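Local coordinates for uncharacterized protein AF_1548 (Archaeoglobus fulgidus, PDB 1Y88) that is of unknown function but may bind DNA and act as an endonuclease, at residues A[39-44]-A[90-95]; A[59-64]-A[117-122]; A[78-83]-A[110-115]. All blocks are in the same frame, centred on the assembly; numbering follows the deposited sequence.

Contact 1 (A[39-44]-A[90-95]). With SO4 (sulfate ion), chain E.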
loop_
_atom_site.group_PDB
_atom_site.type_symbol
_atom_site.label_atom_id
_atom_site.label_comp_id
_atom_site.label_asym_id
_atom_site.label_seq_id
_atom_site.Cartn_x
_atom_site.Cartn_y
_atom_site.Cartn_z
ATOM N N VAL A 39 -12.130 -14.484 5.377
ATOM C CA VAL A 39 -13.491 -14.163 4.953
ATOM C C VAL A 39 -13.437 -13.088 3.874
ATOM O O VAL A 39 -12.831 -12.037 4.081
ATOM C CB VAL A 39 -14.313 -13.621 6.150
ATOM C CG1 VAL A 39 -15.690 -13.157 5.716
ATOM C CG2 VAL A 39 -14.446 -14.683 7.243
ATOM N N ILE A 40 -14.057 -13.330 2.730
ATOM C CA ILE A 40 -14.191 -12.252 1.754
ATOM C C ILE A 40 -15.605 -11.734 1.873
ATOM O O ILE A 40 -16.559 -12.532 1.884
ATOM C CB ILE A 40 -13.859 -12.727 0.318
ATOM C CG1 ILE A 40 -12.366 -12.999 0.214
ATOM C CG2 ILE A 40 -14.305 -11.652 -0.729
ATOM C CD1 ILE A 40 -11.880 -13.571 -1.135
ATOM N N VAL A 41 -15.769 -10.414 2.043
ATOM C CA VAL A 41 -17.114 -9.847 2.044
ATOM C C VAL A 41 -17.246 -8.861 0.865
ATOM O O VAL A 41 -16.240 -8.300 0.437
ATOM C CB VAL A 41 -17.577 -9.211 3.407
ATOM C CG1 VAL A 41 -17.164 -10.061 4.645
ATOM C CG2 VAL A 41 -17.130 -7.797 3.569
ATOM N N GLN A 42 -18.455 -8.721 0.319
ATOM C CA GLN A 42 -18.718 -7.689 -0.698
ATOM C C GLN A 42 -18.835 -6.341 0.020
ATOM O O GLN A 42 -19.796 -6.093 0.774
ATOM C CB GLN A 42 -19.996 -8.003 -1.479
ATOM C CG GLN A 42 -20.334 -6.961 -2.606
ATOM C CD GLN A 42 -19.328 -6.955 -3.715
ATOM O OE1 GLN A 42 -18.734 -5.920 -4.051
ATOM N NE2 GLN A 42 -19.076 -8.102 -4.252
ATOM N N GLY A 43 -17.846 -5.472 -0.191
ATOM C CA GLY A 43 -17.895 -4.164 0.423
ATOM C C GLY A 43 -18.916 -3.260 -0.262
ATOM O O GLY A 43 -19.626 -3.678 -1.227
ATOM N N ASN A 44 -19.018 -2.035 0.241
ATOM C CA ASN A 44 -19.884 -1.030 -0.387
ATOM C C ASN A 44 -19.483 -0.864 -1.858
ATOM O O ASN A 44 -20.350 -0.670 -2.758
ATOM C CB ASN A 44 -19.767 0.294 0.385
ATOM C CG ASN A 44 -20.715 1.337 -0.112
ATOM O OD1 ASN A 44 -21.932 1.113 -0.166
ATOM N ND2 ASN A 44 -20.167 2.502 -0.514
ATOM N N GLU A 90 -17.606 -1.552 6.587
ATOM C CA GLU A 90 -18.194 -1.125 7.860
ATOM C C GLU A 90 -19.694 -1.386 7.929
ATOM O O GLU A 90 -20.206 -1.738 8.990
ATOM C CB GLU A 90 -17.882 0.372 8.087
ATOM C CG GLU A 90 -18.245 0.859 9.460
ATOM C CD GLU A 90 -17.825 2.267 9.717
ATOM O OE1 GLU A 90 -17.321 2.950 8.791
ATOM O OE2 GLU A 90 -17.984 2.691 10.869
ATOM N N LYS A 91 -20.405 -1.208 6.807
ATOM C CA LYS A 91 -21.860 -1.446 6.736
ATOM C C LYS A 91 -22.282 -2.885 7.058
ATOM O O LYS A 91 -23.455 -3.137 7.375
ATOM C CB LYS A 91 -22.382 -1.043 5.341
ATOM C CG LYS A 91 -22.057 -2.075 4.285
ATOM C CD LYS A 91 -22.216 -1.527 2.848
ATOM C CE LYS A 91 -23.563 -0.853 2.597
ATOM N NZ LYS A 91 -23.731 -0.590 1.095
ATOM N N HIS A 92 -21.335 -3.827 6.979
ATOM C CA HIS A 92 -21.575 -5.215 7.397
ATOM C C HIS A 92 -21.591 -5.412 8.917
ATOM O O HIS A 92 -21.780 -6.554 9.388
ATOM C CB HIS A 92 -20.510 -6.142 6.819
ATOM C CG HIS A 92 -20.710 -6.447 5.367
ATOM N ND1 HIS A 92 -21.679 -7.322 4.918
ATOM C CD2 HIS A 92 -20.087 -5.970 4.262
ATOM C CE1 HIS A 92 -21.644 -7.371 3.593
ATOM N NE2 HIS A 92 -20.674 -6.578 3.172
ATOM N N GLY A 93 -21.335 -4.345 9.664
ATOM C CA GLY A 93 -21.397 -4.408 11.137
ATOM C C GLY A 93 -20.034 -4.653 11.748
ATOM O O GLY A 93 -19.799 -5.682 12.382
ATOM N N PHE A 94 -19.100 -3.739 11.510
ATOM C CA PHE A 94 -17.762 -3.834 12.123
ATOM C C PHE A 94 -17.554 -2.660 13.018
ATOM O O PHE A 94 -17.775 -1.508 12.602
ATOM C CB PHE A 94 -16.616 -3.947 11.088
ATOM C CG PHE A 94 -16.579 -5.265 10.402
ATOM C CD1 PHE A 94 -15.990 -6.367 11.029
ATOM C CD2 PHE A 94 -17.189 -5.447 9.182
ATOM C CE1 PHE A 94 -15.978 -7.627 10.431
ATOM C CE2 PHE A 94 -17.200 -6.717 8.568
ATOM C CZ PHE A 94 -16.584 -7.807 9.208
ATOM N N THR A 95 -17.126 -2.950 14.250
ATOM C CA THR A 95 -16.891 -1.942 15.267
ATOM C C THR A 95 -15.628 -1.134 14.987
ATOM O O THR A 95 -15.644 0.097 15.057
ATOM C CB THR A 95 -16.776 -2.608 16.670
ATOM O OG1 THR A 95 -17.897 -3.486 16.869
ATOM C CG2 THR A 95 -16.716 -1.560 17.787
HETATM S S SO4 E . -21.045 -11.187 1.943
HETATM O O1 SO4 E . -20.577 -10.693 3.227
HETATM O O2 SO4 E . -20.338 -10.507 0.876
HETATM O O3 SO4 E . -22.488 -10.956 1.828
HETATM O O4 SO4 E . -20.805 -12.624 1.827
#

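Contact 2 (A[59-64]-A[117-122])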
loop_
_atom_site.group_PDB
_atom_site.type_symbol
_atom_site.label_atom_id
_atom_site.label_comp_id
_atom_site.label_asym_id
_atom_site.label_seq_id
_atom_site.Cartn_x
_atom_site.Cartn_y
_atom_site.Cartn_z
ATOM N N GLU A 59 -19.193 -6.671 20.222
ATOM C CA GLU A 59 -18.209 -5.894 19.450
ATOM C C GLU A 59 -17.705 -6.801 18.361
ATOM O O GLU A 59 -17.481 -7.972 18.635
ATOM C CB GLU A 59 -17.019 -5.464 20.304
ATOM C CG GLU A 59 -17.339 -4.821 21.633
ATOM C CD GLU A 59 -17.679 -3.377 21.512
ATOM O OE1 GLU A 59 -18.374 -2.997 20.548
ATOM O OE2 GLU A 59 -17.248 -2.606 22.389
ATOM N N ARG A 60 -17.530 -6.282 17.131
ATOM C CA ARG A 60 -17.077 -7.119 16.015
ATOM C C ARG A 60 -15.910 -6.436 15.314
ATOM O O ARG A 60 -16.048 -5.289 14.870
ATOM C CB ARG A 60 -18.237 -7.331 15.016
ATOM C CG ARG A 60 -17.945 -8.331 13.889
ATOM C CD ARG A 60 -19.299 -8.881 13.412
ATOM N NE ARG A 60 -19.176 -10.034 12.539
ATOM C CZ ARG A 60 -19.570 -10.062 11.261
ATOM N NH1 ARG A 60 -20.120 -8.979 10.700
ATOM N NH2 ARG A 60 -19.416 -11.175 10.545
ATOM N N TYR A 61 -14.788 -7.138 15.218
ATOM C CA TYR A 61 -13.543 -6.563 14.683
ATOM C C TYR A 61 -13.199 -7.095 13.308
ATOM O O TYR A 61 -13.363 -8.298 13.028
ATOM C CB TYR A 61 -12.383 -6.800 15.675
ATOM C CG TYR A 61 -12.702 -6.182 17.034
ATOM C CD1 TYR A 61 -12.565 -4.814 17.244
ATOM C CD2 TYR A 61 -13.221 -6.949 18.077
ATOM C CE1 TYR A 61 -12.886 -4.216 18.480
ATOM C CE2 TYR A 61 -13.566 -6.351 19.331
ATOM C CZ TYR A 61 -13.378 -4.997 19.526
ATOM O OH TYR A 61 -13.700 -4.370 20.727
ATOM N N MET A 62 -12.722 -6.202 12.444
ATOM C CA MET A 62 -12.156 -6.566 11.151
ATOM C C MET A 62 -10.651 -6.665 11.308
ATOM O O MET A 62 -9.954 -5.629 11.374
ATOM C CB MET A 62 -12.494 -5.488 10.072
ATOM C CG MET A 62 -12.052 -5.831 8.622
ATOM S SD MET A 62 -11.735 -4.325 7.527
ATOM C CE MET A 62 -10.082 -4.041 8.125
ATOM N N ILE A 63 -10.125 -7.901 11.347
ATOM C CA ILE A 63 -8.700 -8.095 11.618
ATOM C C ILE A 63 -7.905 -8.416 10.364
ATOM O O ILE A 63 -8.308 -9.267 9.578
ATOM C CB ILE A 63 -8.478 -9.206 12.710
ATOM C CG1 ILE A 63 -9.019 -8.710 14.069
ATOM C CG2 ILE A 63 -7.042 -9.569 12.810
ATOM C CD1 ILE A 63 -9.327 -9.809 15.076
ATOM N N GLU A 64 -6.792 -7.711 10.171
ATOM C CA GLU A 64 -5.824 -8.017 9.101
ATOM C C GLU A 64 -4.459 -8.301 9.709
ATOM O O GLU A 64 -4.029 -7.605 10.649
ATOM C CB GLU A 64 -5.700 -6.842 8.117
ATOM C CG GLU A 64 -7.047 -6.349 7.582
ATOM C CD GLU A 64 -7.725 -7.277 6.583
ATOM O OE1 GLU A 64 -7.323 -8.456 6.422
ATOM O OE2 GLU A 64 -8.711 -6.812 5.938
ATOM N N GLY A 117 -8.647 5.322 15.019
ATOM C CA GLY A 117 -9.366 4.240 15.755
ATOM C C GLY A 117 -9.036 2.827 15.251
ATOM O O GLY A 117 -9.914 1.939 15.260
ATOM N N ILE A 118 -7.819 2.595 14.799
ATOM C CA ILE A 118 -7.399 1.215 14.428
ATOM C C ILE A 118 -6.722 0.579 15.644
ATOM O O ILE A 118 -5.766 1.133 16.187
ATOM C CB ILE A 118 -6.400 1.209 13.240
ATOM C CG1 ILE A 118 -6.961 1.981 12.028
ATOM C CG2 ILE A 118 -6.005 -0.228 12.817
ATOM C CD1 ILE A 118 -5.834 2.248 10.988
ATOM N N LYS A 119 -7.231 -0.574 16.095
ATOM C CA LYS A 119 -6.539 -1.309 17.163
ATOM C C LYS A 119 -5.276 -1.894 16.590
ATOM O O LYS A 119 -5.264 -2.338 15.440
ATOM C CB LYS A 119 -7.435 -2.453 17.695
ATOM C CG LYS A 119 -8.623 -1.999 18.475
ATOM C CD LYS A 119 -9.434 -3.206 19.033
ATOM C CE LYS A 119 -8.606 -3.998 20.038
ATOM N NZ LYS A 119 -8.543 -3.342 21.360
ATOM N N LEU A 120 -4.202 -1.940 17.392
ATOM C CA LEU A 120 -2.944 -2.496 16.888
ATOM C C LEU A 120 -2.398 -3.520 17.871
ATOM O O LEU A 120 -2.373 -3.255 19.069
ATOM C CB LEU A 120 -1.896 -1.383 16.727
ATOM C CG LEU A 120 -2.167 -0.212 15.762
ATOM C CD1 LEU A 120 -0.985 0.821 15.852
ATOM C CD2 LEU A 120 -2.314 -0.745 14.339
ATOM N N THR A 121 -1.944 -4.654 17.349
ATOM C CA THR A 121 -1.209 -5.607 18.199
ATOM C C THR A 121 0.036 -6.006 17.465
ATOM O O THR A 121 -0.043 -6.478 16.344
ATOM C CB THR A 121 -2.083 -6.851 18.537
ATOM O OG1 THR A 121 -3.197 -6.430 19.308
ATOM C CG2 THR A 121 -1.269 -7.890 19.362
ATOM N N GLY A 122 1.200 -5.767 18.086
ATOM C CA GLY A 122 2.483 -6.159 17.521
ATOM C C GLY A 122 3.085 -7.299 18.323
ATOM O O GLY A 122 2.443 -7.828 19.240
#

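Contact 3 (A[78-83]-A[110-115]). With SO4 (sulfate ion), chain F; SO4 (sulfate ion), chain D.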
loop_
_atom_site.group_PDB
_atom_site.type_symbol
_atom_site.label_atom_id
_atom_site.label_comp_id
_atom_site.label_asym_id
_atom_site.label_seq_id
_atom_site.Cartn_x
_atom_site.Cartn_y
_atom_site.Cartn_z
ATOM N N GLU A 78 0.329 0.879 5.185
ATOM C CA GLU A 78 -0.488 -0.284 5.569
ATOM C C GLU A 78 -1.654 0.085 6.461
ATOM O O GLU A 78 -2.773 -0.415 6.259
ATOM C CB GLU A 78 0.362 -1.373 6.246
ATOM C CG GLU A 78 -0.498 -2.423 7.027
ATOM C CD GLU A 78 -1.209 -3.454 6.126
ATOM O OE1 GLU A 78 -0.851 -3.582 4.926
ATOM O OE2 GLU A 78 -2.132 -4.153 6.631
ATOM N N ALA A 79 -1.406 0.940 7.455
ATOM C CA ALA A 79 -2.463 1.426 8.338
ATOM C C ALA A 79 -3.578 2.170 7.575
ATOM O O ALA A 79 -4.772 1.947 7.783
ATOM C CB ALA A 79 -1.883 2.285 9.471
ATOM N N MET A 80 -3.170 3.056 6.666
ATOM C CA MET A 80 -4.128 3.838 5.923
ATOM C C MET A 80 -4.954 2.993 4.954
ATOM O O MET A 80 -6.164 3.194 4.823
ATOM C CB MET A 80 -3.399 5.022 5.201
ATOM C CG MET A 80 -2.578 5.943 6.156
ATOM S SD MET A 80 -1.955 7.518 5.281
ATOM C CE MET A 80 -3.270 7.688 4.529
ATOM N N TYR A 81 -4.330 2.064 4.231
ATOM C CA TYR A 81 -5.004 1.010 3.421
ATOM C C TYR A 81 -6.069 0.293 4.216
ATOM O O TYR A 81 -7.190 0.033 3.784
ATOM C CB TYR A 81 -3.955 -0.039 2.970
ATOM C CG TYR A 81 -4.450 -1.310 2.242
ATOM C CD1 TYR A 81 -5.508 -1.275 1.328
ATOM C CD2 TYR A 81 -3.785 -2.537 2.423
ATOM C CE1 TYR A 81 -5.916 -2.449 0.632
ATOM C CE2 TYR A 81 -4.184 -3.699 1.741
ATOM C CZ TYR A 81 -5.243 -3.644 0.850
ATOM O OH TYR A 81 -5.644 -4.794 0.184
ATOM N N THR A 82 -5.647 -0.130 5.417
ATOM C CA THR A 82 -6.520 -0.891 6.299
ATOM C C THR A 82 -7.707 -0.070 6.725
ATOM O O THR A 82 -8.806 -0.582 6.791
ATOM C CB THR A 82 -5.771 -1.404 7.553
ATOM O OG1 THR A 82 -4.753 -2.287 7.110
ATOM C CG2 THR A 82 -6.729 -2.156 8.532
ATOM N N TYR A 83 -7.485 1.211 7.018
ATOM C CA TYR A 83 -8.599 2.055 7.386
ATOM C C TYR A 83 -9.591 2.158 6.222
ATOM O O TYR A 83 -10.812 2.085 6.423
ATOM C CB TYR A 83 -8.121 3.437 7.850
ATOM C CG TYR A 83 -9.244 4.353 8.299
ATOM C CD1 TYR A 83 -10.041 4.047 9.396
ATOM C CD2 TYR A 83 -9.507 5.546 7.604
ATOM C CE1 TYR A 83 -11.067 4.900 9.813
ATOM C CE2 TYR A 83 -10.522 6.390 8.002
ATOM C CZ TYR A 83 -11.296 6.072 9.115
ATOM O OH TYR A 83 -12.310 6.944 9.511
ATOM N N LYS A 110 1.449 4.167 14.461
ATOM C CA LYS A 110 0.856 4.207 15.803
ATOM C C LYS A 110 0.024 5.482 15.972
ATOM O O LYS A 110 -1.123 5.471 16.467
ATOM C CB LYS A 110 1.956 4.128 16.867
ATOM C CG LYS A 110 2.630 2.749 16.980
ATOM C CD LYS A 110 3.674 2.818 18.090
ATOM C CE LYS A 110 4.414 1.486 18.279
ATOM N NZ LYS A 110 5.454 1.670 19.359
ATOM N N LYS A 111 0.593 6.599 15.526
ATOM C CA LYS A 111 -0.102 7.883 15.643
ATOM C C LYS A 111 -1.392 7.914 14.822
ATOM O O LYS A 111 -2.442 8.316 15.321
ATOM C CB LYS A 111 0.825 9.037 15.218
ATOM C CG LYS A 111 0.194 10.418 15.471
ATOM C CD LYS A 111 1.218 11.525 15.210
ATOM C CE LYS A 111 0.562 12.930 15.428
ATOM N NZ LYS A 111 1.564 13.987 15.125
ATOM N N TYR A 112 -1.296 7.501 13.564
ATOM C CA TYR A 112 -2.463 7.485 12.671
ATOM C C TYR A 112 -3.565 6.558 13.227
ATOM O O TYR A 112 -4.761 6.914 13.323
ATOM C CB TYR A 112 -2.011 7.045 11.286
ATOM C CG TYR A 112 -3.163 6.911 10.301
ATOM C CD1 TYR A 112 -3.733 8.057 9.688
ATOM C CD2 TYR A 112 -3.698 5.662 10.017
ATOM C CE1 TYR A 112 -4.844 7.927 8.800
ATOM C CE2 TYR A 112 -4.780 5.518 9.105
ATOM C CZ TYR A 112 -5.346 6.636 8.519
ATOM O OH TYR A 112 -6.387 6.432 7.638
ATOM N N ALA A 113 -3.136 5.371 13.636
ATOM C CA ALA A 113 -4.069 4.407 14.218
ATOM C C ALA A 113 -4.801 4.954 15.438
ATOM O O ALA A 113 -6.007 4.755 15.585
ATOM C CB ALA A 113 -3.316 3.103 14.551
ATOM N N GLY A 114 -4.086 5.625 16.332
ATOM C CA GLY A 114 -4.707 6.170 17.555
ATOM C C GLY A 114 -5.726 7.233 17.167
ATOM O O GLY A 114 -6.773 7.433 17.787
ATOM N N CYS A 115 -5.442 7.899 16.070
ATOM C CA CYS A 115 -6.268 9.019 15.700
ATOM C C CYS A 115 -7.502 8.730 14.846
ATOM O O CYS A 115 -8.595 9.259 15.133
ATOM C CB CYS A 115 -5.368 9.943 14.856
ATOM S SG CYS A 115 -6.204 11.401 14.081
HETATM S S SO4 F . 3.400 13.713 11.997
HETATM O O1 SO4 F . 3.641 12.648 12.996
HETATM O O2 SO4 F . 3.262 13.109 10.655
HETATM O O3 SO4 F . 4.600 14.558 12.005
HETATM O O4 SO4 F . 2.238 14.499 12.348
HETATM S S SO4 D . 4.096 0.123 4.901
HETATM O O1 SO4 D . 5.192 1.079 4.699
HETATM O O2 SO4 D . 4.506 -0.983 5.801
HETATM O O3 SO4 D . 3.702 -0.447 3.616
HETATM O O4 SO4 D . 2.976 0.841 5.469
#

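Contact 1 (A[39-44]-A[90-95])
H92 and K91, in the loop after helix 76-89, hold the end of the β-hairpin formed by strands 39-42 and 47-56 of the restriction endonuclease-like domain. Polar side chains thereby fasten the hairpin end without adding a strand to the sheet. The central bond runs from H92 NE2 to the main-chain carbonyl Q42 O, 2.6 Å away. It is nearly straight, with an N-H...O angle of 171°, and the oxygen lies in the imidazole plane, although the donor sits well above the carbonyl plane. With an acceptor on NE2 and an apolar neighbour over one face, the ring's rotation is restrained. That neighbour is V41, whose CB stands 4.3 Å from the ring centroid in a CH-π contact, displaced toward the rim. V41 CG2 comes to 3.5 Å from H92 CD2, and the two side chains pass each other in opposite directions. V41 also leans on V89, near the end of the helix.

A sulfate ion, probably from the crystallisation liquor, borders the same spot. Q42 N donates to its O2 over 2.7 Å, while sulfate O1 approaches H92 CE1 obliquely. Beyond G43, backbone hydrogen bonding between N44 and D88 ties the hairpin turn to the helix itself. The K91 chain, bent at chi3 (-51°), brings its ammonium group to the amide of N44. There NZ donates to N44 OD1 over 2.8 Å, from slightly outside the carbonyl plane.

Contact 2 (A[59-64]-A[117-122])
Strands 59-64 and 119-121 run parallel to each other but are not direct neighbours: strand 96-100 lies between them and pairs with both. Y61 CA and K119 CA are 9.1 Å apart, about two strand spacings, and no hydrogen bond joins the two segments. The later strand starts just after G117, which leaves the helical conformation of helix 107-116 with a positive phi of 98°.

At this separation only long side chains on the same face of the sheet can meet, and Y61 and K119 do so above the intervening strand. The touching group on the lysine is its methylene CD, which lies 3.6 Å from Y61 CE1. A second approach, from K119 CD to Y61 CD1, measures 3.9 Å, so CD meets the ring at its CD1-CE1 bond as the two side chains cross obliquely. K119 is extended as far as CD and then bends twice, the first bend at chi3 (64°). The contact is small, burying 68 Å² in all, and apolar.

W98 of the middle strand is a shared partner: Y61 meets its ring edge-to-face, and K119 makes a cation-π contact with it. Farther along the earlier strand, E64 OE1 accepts a hydrogen bond from D51 N; D51 and E64 fit the acidic positions of the D...ExK pattern of restriction endonuclease-like folds, so they probably mark the active-site region.

Alternate residues look to the other face of the sheet. M62 packs on T82, F86 and V89 of helix 76-89, and I118 on Y83 of the same helix, while strand 47-56 flanks 59-65 on the side away from 96-100.

Contact 3 (A[78-83]-A[110-115])
M80 lies over one face of the Y112 ring, its CG 3.8 Å from the ring centroid and only 15° off the ring normal. The sulfur continues above the same face at a greater distance, SD being 4.8 Å from the centroid, in a Met-aromatic contact. Y112 reaches between the helices because its CG stands opposite the backbone N (chi1 176°). Its rim touches A79, where CB lies 3.9 Å from Y112 CD2. Farther out, Y112 OH meets Y83 CD2 at 3.2 Å without a hydrogen bond, and the two tyrosine side chains cross at about a right angle.

Helices 76-89 and 107-116, the crossover helices of two successive β-α-β units, pack here on one face of the sheet. Their local axes approach to 9.8 Å at 24°, close to parallel.

The contact is also part of the dimer interface: M80 packs on Q48 of the second subunit, and C115 forms a disulfide with C45 of that subunit. Two sulfates, probably from the crystallisation liquor, lie at its margins. One accepts from E78 N, the other from K111 NZ. Within the first helix, E78 O accepts from T82 N and from T82 OG1, which arrive from opposite faces of its carbonyl plane.

All three belong to the restriction endonuclease-like domain: contacts 1 and 2 reach its mixed sheet, and contact 3 joins the helices packed on one of its faces. Contacts 1 and 2 have centres 14 Å apart and touch through T95 N and R60 O, a probable hydrogen bond between strand 59-65 and the residue before strand 96-100. Contacts 2 and 3, centres about 10 Å apart, meet where helix 107-116 passes into strand 119-121. Contacts 1 and 3, centres about 18 Å apart, do not touch, but helix 76-89 runs between them. Along the chain contact 3 is nested within contact 2, while contact 1 crosses both, so interleaved segments link hairpin, sheet and crossover helices.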